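PDB 4FBL: LipS lipolytic enzyme from Unidentified, which probably hydrolyses ester bonds of lipids, as a thermostable lipase of the alpha/beta-hydrolase fold. Local coordinates for residues A132-W136 / I206-A210. Numbering follows the deposited sequence.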
loop_
_atom_site.group_PDB
_atom_site.type_symbol
_atom_site.label_atom_id
_atom_site.label_comp_id
_atom_site.label_asym_id
_atom_site.label_seq_id
_atom_site.Cartn_x
_atom_site.Cartn_y
_atom_site.Cartn_z
ATOM N N ALA C 132 -8.176 -10.249 0.666
ATOM C CA ALA C 132 -7.326 -9.270 1.416
ATOM C C ALA C 132 -8.220 -8.422 2.342
ATOM O O ALA C 132 -7.829 -8.103 3.488
ATOM C CB ALA C 132 -6.581 -8.314 0.376
ATOM N N LEU C 133 -9.439 -8.106 1.858
ATOM C CA LEU C 133 -10.427 -7.483 2.685
ATOM C C LEU C 133 -10.904 -8.327 3.899
ATOM O O LEU C 133 -11.269 -7.751 4.955
ATOM C CB LEU C 133 -11.618 -6.993 1.858
ATOM C CG LEU C 133 -11.364 -5.744 0.973
ATOM C CD1 LEU C 133 -12.449 -5.640 -0.085
ATOM C CD2 LEU C 133 -11.333 -4.470 1.856
ATOM N N THR C 134 -10.939 -9.642 3.718
ATOM C CA THR C 134 -11.304 -10.588 4.752
ATOM C C THR C 134 -10.188 -10.491 5.847
ATOM O O THR C 134 -10.494 -10.359 7.060
ATOM C CB THR C 134 -11.347 -12.002 4.152
ATOM O OG1 THR C 134 -12.429 -12.093 3.235
ATOM C CG2 THR C 134 -11.514 -13.082 5.197
ATOM N N VAL C 135 -8.912 -10.533 5.420
ATOM C CA VAL C 135 -7.775 -10.353 6.333
ATOM C C VAL C 135 -7.839 -8.970 6.959
ATOM O O VAL C 135 -7.643 -8.847 8.138
ATOM C CB VAL C 135 -6.438 -10.571 5.669
ATOM C CG1 VAL C 135 -5.269 -10.209 6.674
ATOM C CG2 VAL C 135 -6.308 -12.031 5.259
ATOM N N TRP C 136 -8.151 -7.938 6.197
ATOM C CA TRP C 136 -8.220 -6.601 6.764
ATOM C C TRP C 136 -9.294 -6.555 7.833
ATOM O O TRP C 136 -9.071 -5.917 8.901
ATOM C CB TRP C 136 -8.533 -5.525 5.679
ATOM C CG TRP C 136 -8.894 -4.231 6.269
ATOM C CD1 TRP C 136 -8.025 -3.210 6.709
ATOM C CD2 TRP C 136 -10.222 -3.740 6.486
ATOM N NE1 TRP C 136 -8.754 -2.163 7.237
ATOM C CE2 TRP C 136 -10.101 -2.440 7.101
ATOM C CE3 TRP C 136 -11.496 -4.258 6.216
ATOM C CZ2 TRP C 136 -11.225 -1.669 7.501
ATOM C CZ3 TRP C 136 -12.618 -3.492 6.609
ATOM C CH2 TRP C 136 -12.465 -2.191 7.233
ATOM N N ILE C 206 -4.974 -1.763 -0.205
ATOM C CA ILE C 206 -5.680 -2.771 0.584
ATOM C C ILE C 206 -4.768 -3.920 0.878
ATOM O O ILE C 206 -4.766 -4.421 2.017
ATOM C CB ILE C 206 -6.965 -3.367 -0.135
ATOM C CG1 ILE C 206 -8.014 -2.316 -0.399
ATOM C CG2 ILE C 206 -7.571 -4.523 0.761
ATOM C CD1 ILE C 206 -8.516 -1.834 0.851
ATOM N N GLY C 207 -4.034 -4.410 -0.146
ATOM C CA GLY C 207 -3.177 -5.520 0.126
ATOM C C GLY C 207 -2.113 -5.199 1.193
ATOM O O GLY C 207 -1.789 -6.018 2.109
ATOM N N ALA C 208 -1.518 -4.025 1.078
ATOM C CA ALA C 208 -0.490 -3.640 2.098
ATOM C C ALA C 208 -1.034 -3.436 3.561
ATOM O O ALA C 208 -0.383 -3.818 4.546
ATOM C CB ALA C 208 0.230 -2.393 1.642
ATOM N N VAL C 209 -2.206 -2.812 3.681
ATOM C CA VAL C 209 -2.797 -2.596 4.996
ATOM C C VAL C 209 -3.089 -3.970 5.607
ATOM O O VAL C 209 -2.732 -4.238 6.764
ATOM C CB VAL C 209 -4.021 -1.674 4.962
ATOM C CG1 VAL C 209 -4.784 -1.713 6.360
ATOM C CG2 VAL C 209 -3.561 -0.215 4.595
ATOM N N ALA C 210 -3.641 -4.895 4.803
ATOM C CA ALA C 210 -3.926 -6.264 5.307
ATOM C C ALA C 210 -2.726 -6.975 5.742
ATOM O O ALA C 210 -2.751 -7.658 6.838
ATOM C CB ALA C 210 -4.674 -7.156 4.212
#
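Ile-206 packs against Ala-132 and Leu-133 where two helices of the alpha/beta-hydrolase fold meet in a buried contact. Helix 129-140 starts at the probable nucleophile elbow (GxSxG), with Ser-128 the likely nucleophile. Helix 200-213 lies beside it. The two short segments run in roughly the same direction, at 38°, with their axes 8.6 Å apart. In Ile-206 the bond from CA to CB points toward helix 129-140, and the side chain forks at CB. CG2 lies anti to the backbone N and sits between two partners, 3.9 Å from Ala-132 CB and 3.9 Å from Leu-133 CD2. CG1 takes the other branch, beside the backbone N (chi1 -62°), and carries CD1 to 4.0 Å from Leu-133 CD2. Leu-133 thus meets both branches with one methyl. It also touches residues of that probable elbow, and Leu-133 and Trp-136 both reach Thr-105 of helix 101-118.

One turn further on, small Ala-210 sits where the backbones come close. Its CA is 4.5 Å from Trp-136 CA. Its CB faces the carbonyl of Ala-132, 3.4 Å from Ala-132 O, an oxygen already bonded to the backbone N of Trp-136 within its own helix. Val-135 CG1 packs on the same methyl. Leu-155, from a loop, touches both Ala-132 and Ala-210. At the far end Trp-136 rests on Phe-167 of the second subunit, so the contact borders the dimer interface. The indole meets Val-209 with its edge: Val-209 CG1 lies near the ring plane, 3.6 Å from Trp-136 CD1.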